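Glutaredoxin 1 (Francisella tularensis subsp. tularensis, PDB 3LGC) probably acts as a glutathione-dependent protein-disulfide reductase, a small thioredoxin-fold electron carrier of the glutaredoxin family. Local coordinates at residues M4-Y9 with I65-E70; E25-A30 with K84-K89. All blocks are in the same frame, centred on the assembly; numbering follows the deposited sequence.

How the interactions relate
Interactions 1 and 2 lie with their centres about 12 Å apart, at the same end of a single thioredoxin-fold domain. Along the chain their segments alternate: M4-Y9, E25-A30, I65-E70, K84-K89. Interaction 1 pairs strands 6-10 and 64-67 in the middle of the four-stranded sheet; interaction 2 joins the chain just after helix 15-26 to the C-terminal residues after helix 82-86. The two contacts touch: Asp68 forms a salt bridge with Lys88, and the selenomethionine at Met4 packs against Ile29, Ile85 and Lys89. The start of the central strand pair, the turn after it and the two helix ends are thus tied together.

Interaction 1 of 2, residues M4-Y9 with I65-E70; sequences MKVKIY and IFIDDE
Antiparallel pairing of the central strands 6-10 and 64-67 makes this contact, which then runs into the turn that follows the second strand. Lys7 and Phe66 form the hydrogen-bonded pair, each amide reaching the other's carbonyl: Lys7 N to Phe66 O and Phe66 N to Lys7 O are both 2.8 Å. Val6-Ile67 and Ile8-Ile65 are the non-hydrogen-bonded pairs. Their side chains share one face of the sheet, where Ile8 and Ile65 lie side by side and point the same way, Ile8 CG2 against Ile65 CG1 at 4.2 Å. Phe24 of helix 15-26 covers Val6 and Ile8 there, while Ile85 of helix 82-86 packs on Ile67.

Lys7, Phe66 and Tyr9 occupy the other side. The rings of Tyr9 and Phe66 touch at their borders, nearly perpendicular (86°), without stacking, Tyr9 CE2 3.7 Å from Phe66 CE2. Phe66 also stacks with His71, and the ammonium of Lys7 turns away to Asp32 and Thr34.

Beyond the strands, Asp68 grips Lys5 twice. Its amide donates to Lys5 O at 2.8 Å, and its OD2 accepts Lys5 N at 3.0 Å from above the carboxylate plane; chi1 of -70° sets the carboxylate beside its own backbone N, bringing OD2 back to the strand. Asp69, a glutathione-binding residue, is met by Lys5 through a salt bridge, Lys5 NZ to Asp69 OD2 3.2 Å on the syn side, at the solvent-exposed surface. A water accepts from Asp69 N and makes a weak bond to Lys5 O. Asp68 and Asp69 are the central residues of a type I' turn from Ile67 to Glu70, the tight hairpin connection between strands 64-67 and 70-73 of this thioredoxin-fold sheet.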
loop_
_atom_site.group_PDB
_atom_site.type_symbol
_atom_site.label_atom_id
_atom_site.label_comp_id
_atom_site.label_asym_id
_atom_site.label_seq_id
_atom_site.Cartn_x
_atom_site.Cartn_y
_atom_site.Cartn_z
HETATM N N MSE A 4 12.224 6.427 -1.989
HETATM C CA MSE A 4 11.081 6.314 -1.088
HETATM C C MSE A 4 10.997 4.928 -0.468
HETATM O O MSE A 4 11.186 3.912 -1.175
HETATM C CB MSE A 4 9.780 6.601 -1.837
HETATM C CG MSE A 4 9.662 7.988 -2.424
HETATM SE SE MSE A 4 7.968 8.105 -3.335
HETATM C CE MSE A 4 8.626 8.336 -5.163
ATOM N N LYS A 5 10.712 4.879 0.839
ATOM C CA LYS A 5 10.399 3.608 1.491
ATOM C C LYS A 5 8.957 3.234 1.223
ATOM O O LYS A 5 8.035 3.686 1.925
ATOM C CB LYS A 5 10.623 3.638 3.004
ATOM C CG LYS A 5 10.712 2.200 3.569
ATOM C CD LYS A 5 10.246 2.058 4.995
ATOM C CE LYS A 5 11.067 2.876 5.968
ATOM N NZ LYS A 5 10.647 2.516 7.356
ATOM N N VAL A 6 8.757 2.400 0.209
ATOM C CA VAL A 6 7.404 2.010 -0.173
ATOM C C VAL A 6 7.082 0.609 0.304
ATOM O O VAL A 6 7.792 -0.363 -0.003
ATOM C CB VAL A 6 7.215 2.060 -1.672
ATOM C CG1 VAL A 6 5.759 1.749 -2.027
ATOM C CG2 VAL A 6 7.638 3.434 -2.192
ATOM N N LYS A 7 6.013 0.520 1.078
ATOM C CA LYS A 7 5.571 -0.750 1.618
ATOM C C LYS A 7 4.152 -0.970 1.121
ATOM O O LYS A 7 3.300 -0.083 1.246
ATOM C CB LYS A 7 5.644 -0.717 3.148
ATOM C CG LYS A 7 5.159 -1.985 3.844
ATOM C CD LYS A 7 5.874 -3.239 3.321
ATOM C CE LYS A 7 5.621 -4.456 4.215
ATOM N NZ LYS A 7 6.887 -5.207 4.493
ATOM N N ILE A 8 3.914 -2.135 0.520
ATOM C CA ILE A 8 2.596 -2.472 -0.013
ATOM C C ILE A 8 2.102 -3.815 0.457
ATOM O O ILE A 8 2.731 -4.845 0.215
ATOM C CB ILE A 8 2.617 -2.594 -1.514
ATOM C CG1 ILE A 8 3.414 -1.446 -2.127
ATOM C CG2 ILE A 8 1.195 -2.627 -2.046
ATOM C CD1 ILE A 8 3.192 -1.297 -3.632
ATOM N N TYR A 9 0.955 -3.806 1.107
ATOM C CA TYR A 9 0.340 -5.046 1.538
ATOM C C TYR A 9 -0.695 -5.500 0.505
ATOM O O TYR A 9 -1.537 -4.697 0.073
ATOM C CB TYR A 9 -0.284 -4.862 2.923
ATOM C CG TYR A 9 0.736 -4.582 4.014
ATOM C CD1 TYR A 9 1.232 -5.609 4.806
ATOM C CD2 TYR A 9 1.218 -3.298 4.237
ATOM C CE1 TYR A 9 2.177 -5.373 5.808
ATOM C CE2 TYR A 9 2.169 -3.046 5.240
ATOM C CZ TYR A 9 2.652 -4.093 6.030
ATOM O OH TYR A 9 3.606 -3.865 7.035
ATOM N N ILE A 65 -1.060 0.917 1.023
ATOM C CA ILE A 65 0.239 1.463 0.706
ATOM C C ILE A 65 0.771 2.435 1.726
ATOM O O ILE A 65 0.043 3.313 2.220
ATOM C CB ILE A 65 0.169 2.198 -0.589
ATOM C CG1 ILE A 65 -0.353 1.247 -1.650
ATOM C CG2 ILE A 65 1.525 2.728 -0.942
ATOM C CD1 ILE A 65 -0.731 1.926 -2.926
ATOM N N PHE A 66 2.057 2.284 2.020
ATOM C CA PHE A 66 2.743 3.232 2.878
ATOM C C PHE A 66 3.975 3.758 2.205
ATOM O O PHE A 66 4.763 3.012 1.624
ATOM C CB PHE A 66 3.143 2.598 4.193
ATOM C CG PHE A 66 1.997 2.046 4.941
ATOM C CD1 PHE A 66 1.396 2.787 5.936
ATOM C CD2 PHE A 66 1.498 0.792 4.629
ATOM C CE1 PHE A 66 0.331 2.287 6.616
ATOM C CE2 PHE A 66 0.427 0.273 5.310
ATOM C CZ PHE A 66 -0.162 1.018 6.299
ATOM N N ILE A 67 4.141 5.062 2.294
ATOM C CA ILE A 67 5.321 5.654 1.753
ATOM C C ILE A 67 5.944 6.443 2.861
ATOM O O ILE A 67 5.307 7.329 3.459
ATOM C CB ILE A 67 4.976 6.532 0.588
ATOM C CG1 ILE A 67 4.251 5.683 -0.446
ATOM C CG2 ILE A 67 6.225 7.113 -0.019
ATOM C CD1 ILE A 67 3.941 6.434 -1.686
ATOM N N ASP A 68 7.181 6.064 3.155
ATOM C CA ASP A 68 7.981 6.748 4.139
ATOM C C ASP A 68 7.218 6.768 5.446
ATOM O O ASP A 68 7.218 7.778 6.156
ATOM C CB ASP A 68 8.269 8.174 3.669
ATOM C CG ASP A 68 9.236 8.223 2.486
ATOM O OD1 ASP A 68 9.092 9.144 1.624
ATOM O OD2 ASP A 68 10.153 7.355 2.437
ATOM N N ASP A 69 6.542 5.663 5.752
ATOM C CA ASP A 69 5.841 5.541 7.035
ATOM C C ASP A 69 4.599 6.427 7.103
ATOM O O ASP A 69 4.178 6.823 8.199
ATOM C CB ASP A 69 6.765 5.938 8.205
ATOM C CG ASP A 69 8.063 5.125 8.260
ATOM O OD1 ASP A 69 9.168 5.752 8.249
ATOM O OD2 ASP A 69 7.971 3.870 8.332
ATOM N N GLU A 70 4.044 6.783 5.947
ATOM C CA GLU A 70 2.785 7.491 5.936
ATOM C C GLU A 70 1.791 6.641 5.233
ATOM O O GLU A 70 2.023 6.205 4.107
ATOM C CB GLU A 70 2.883 8.803 5.211
ATOM C CG GLU A 70 3.424 9.896 6.060
ATOM C CD GLU A 70 3.997 10.976 5.197
ATOM O OE1 GLU A 70 3.545 11.083 4.022
ATOM O OE2 GLU A 70 4.903 11.692 5.683
HETATM O O HOH W 1 6.490 2.801 4.753
#

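Interaction 2 of 2, residues E25-A30 with K84-K89; sequences EENNIA and KILNKK
Ile29 lays the end of its side chain over the aliphatic part of Lys89, with CG1 3.8 Å from Lys89 CD, the two side chains meeting at a slant. The same isoleucine reaches Leu86: its CD1 stands 4.0 Å from Leu86 CD2. With chi1 at -60°, CG1 lies opposite the carbonyl carbon, and an extended chi2 carries CD1 out to where it touches both Leu86 and Lys89. The buried isoleucine is also backed by Phe24 of helix 15-26 and by the selenomethionine at Met4.

Lys89 goes on past this apolar overlap to a polar end. Bends at chi2 and chi3 bring its ammonium to the backbone carbonyl of Asn27, Lys89 NZ to Asn27 O 2.8 Å. The C=O...N angle is 158°, and the donor is tilted 22° from the carbonyl plane, a fairly direct approach to the oxygen. The last residue of the chain is thereby fastened to the end of helix 15-26, at the surface and away from the annotated glutathione-binding residues. That helix closes in a Schellman motif: Asn28, with positive phi, is the C-prime residue, Ile29 N returns to Phe24 O, and Asn28 N bonds to Glu25 O at 3.2 Å. The partial negative potential at the end of the helix would probably add to the attraction for the ammonium.

Next to this bond, the Asn27 side chain crosses that of Leu86 at about a right angle. Asn27 CG lies 4.0 Å from Leu86 CD2, an ordinary van der Waals contact of an amide with a methyl group. Leu86, in the last turn of helix 82-86, additionally packs on Trp23, as does Ile85.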
loop_
_atom_site.group_PDB
_atom_site.type_symbol
_atom_site.label_atom_id
_atom_site.label_comp_id
_atom_site.label_asym_id
_atom_site.label_seq_id
_atom_site.Cartn_x
_atom_site.Cartn_y
_atom_site.Cartn_z
ATOM N N GLU A 25 5.749 0.167 -10.812
ATOM C CA GLU A 25 6.591 -0.481 -11.792
ATOM C C GLU A 25 6.805 0.403 -13.016
ATOM O O GLU A 25 7.947 0.598 -13.447
ATOM C CB GLU A 25 6.034 -1.859 -12.168
ATOM C CG GLU A 25 6.446 -2.950 -11.171
ATOM C CD GLU A 25 5.555 -4.203 -11.229
ATOM O OE1 GLU A 25 4.584 -4.212 -12.036
ATOM O OE2 GLU A 25 5.823 -5.171 -10.461
ATOM N N GLU A 26 5.732 0.954 -13.572
ATOM C CA GLU A 26 5.907 1.750 -14.782
ATOM C C GLU A 26 6.466 3.130 -14.466
ATOM O O GLU A 26 6.932 3.834 -15.363
ATOM C CB GLU A 26 4.634 1.810 -15.647
ATOM C CG GLU A 26 3.412 2.454 -14.999
ATOM C CD GLU A 26 2.146 2.298 -15.840
ATOM O OE1 GLU A 26 2.186 1.536 -16.839
ATOM O OE2 GLU A 26 1.117 2.933 -15.495
ATOM N N ASN A 27 6.443 3.498 -13.186
ATOM C CA ASN A 27 7.075 4.735 -12.726
ATOM C C ASN A 27 8.470 4.560 -12.136
ATOM O O ASN A 27 9.056 5.506 -11.593
ATOM C CB ASN A 27 6.175 5.448 -11.745
ATOM C CG ASN A 27 5.122 6.249 -12.449
ATOM O OD1 ASN A 27 3.934 5.981 -12.298
ATOM N ND2 ASN A 27 5.550 7.227 -13.267
ATOM N N ASN A 28 8.985 3.340 -12.273
ATOM C CA ASN A 28 10.316 2.961 -11.824
ATOM C C ASN A 28 10.538 3.277 -10.364
ATOM O O ASN A 28 11.465 3.999 -10.002
ATOM C CB ASN A 28 11.386 3.580 -12.714
ATOM C CG ASN A 28 11.506 2.865 -14.036
ATOM O OD1 ASN A 28 11.872 1.683 -14.080
ATOM N ND2 ASN A 28 11.182 3.565 -15.126
ATOM N N ILE A 29 9.668 2.720 -9.531
ATOM C CA ILE A 29 9.730 2.937 -8.093
ATOM C C ILE A 29 9.660 1.636 -7.331
ATOM O O ILE A 29 8.611 0.990 -7.260
ATOM C CB ILE A 29 8.609 3.843 -7.602
ATOM C CG1 ILE A 29 8.697 5.202 -8.294
ATOM C CG2 ILE A 29 8.718 4.022 -6.110
ATOM C CD1 ILE A 29 7.594 6.153 -7.886
ATOM N N ALA A 30 10.796 1.276 -6.754
ATOM C CA ALA A 30 10.937 0.011 -6.071
ATOM C C ALA A 30 10.136 0.027 -4.783
ATOM O O ALA A 30 10.087 1.051 -4.093
ATOM C CB ALA A 30 12.396 -0.247 -5.785
ATOM N N LYS A 84 1.941 14.202 -5.945
ATOM C CA LYS A 84 2.701 14.519 -4.735
ATOM C C LYS A 84 3.869 13.581 -4.732
ATOM O O LYS A 84 5.013 13.965 -4.444
ATOM C CB LYS A 84 1.901 14.289 -3.450
ATOM C CG LYS A 84 0.675 15.187 -3.270
ATOM C CD LYS A 84 0.663 16.351 -4.279
ATOM C CE LYS A 84 -0.611 17.208 -4.179
ATOM N NZ LYS A 84 -0.586 18.170 -3.024
ATOM N N ILE A 85 3.565 12.346 -5.102
ATOM C CA ILE A 85 4.526 11.264 -5.017
ATOM C C ILE A 85 5.624 11.314 -6.066
ATOM O O ILE A 85 6.804 11.142 -5.762
ATOM C CB ILE A 85 3.806 9.946 -5.155
ATOM C CG1 ILE A 85 2.911 9.748 -3.938
ATOM C CG2 ILE A 85 4.797 8.816 -5.281
ATOM C CD1 ILE A 85 2.013 8.562 -4.031
ATOM N N LEU A 86 5.233 11.523 -7.309
ATOM C CA LEU A 86 6.207 11.566 -8.373
ATOM C C LEU A 86 7.145 12.748 -8.250
ATOM O O LEU A 86 8.219 12.762 -8.852
ATOM C CB LEU A 86 5.496 11.659 -9.701
ATOM C CG LEU A 86 4.856 10.350 -10.122
ATOM C CD1 LEU A 86 4.567 10.419 -11.611
ATOM C CD2 LEU A 86 5.814 9.231 -9.825
ATOM N N ASN A 87 6.723 13.751 -7.496
ATOM C CA ASN A 87 7.531 14.940 -7.313
ATOM C C ASN A 87 8.413 14.759 -6.076
ATOM O O ASN A 87 9.089 15.685 -5.622
ATOM C CB ASN A 87 6.632 16.186 -7.274
ATOM C CG ASN A 87 5.947 16.456 -8.635
ATOM O OD1 ASN A 87 6.364 17.342 -9.391
ATOM N ND2 ASN A 87 4.916 15.674 -8.953
ATOM N N LYS A 88 8.424 13.521 -5.576
ATOM C CA LYS A 88 9.253 13.115 -4.433
ATOM C C LYS A 88 10.555 12.335 -4.789
ATOM O O LYS A 88 11.360 12.008 -3.900
ATOM C CB LYS A 88 8.411 12.292 -3.441
ATOM C CG LYS A 88 7.413 13.096 -2.630
ATOM C CD LYS A 88 7.579 12.838 -1.119
ATOM C CE LYS A 88 6.854 11.576 -0.631
ATOM N NZ LYS A 88 6.959 11.442 0.866
ATOM N N LYS A 89 10.765 12.035 -6.072
ATOM C CA LYS A 89 11.916 11.208 -6.486
ATOM C C LYS A 89 13.298 11.907 -6.427
ATOM O O LYS A 89 13.487 13.034 -6.909
ATOM C CB LYS A 89 11.668 10.561 -7.864
ATOM C CG LYS A 89 10.427 9.656 -7.915
ATOM C CD LYS A 89 10.597 8.493 -8.906
ATOM C CE LYS A 89 10.500 8.946 -10.371
ATOM N NZ LYS A 89 10.624 7.829 -11.375
#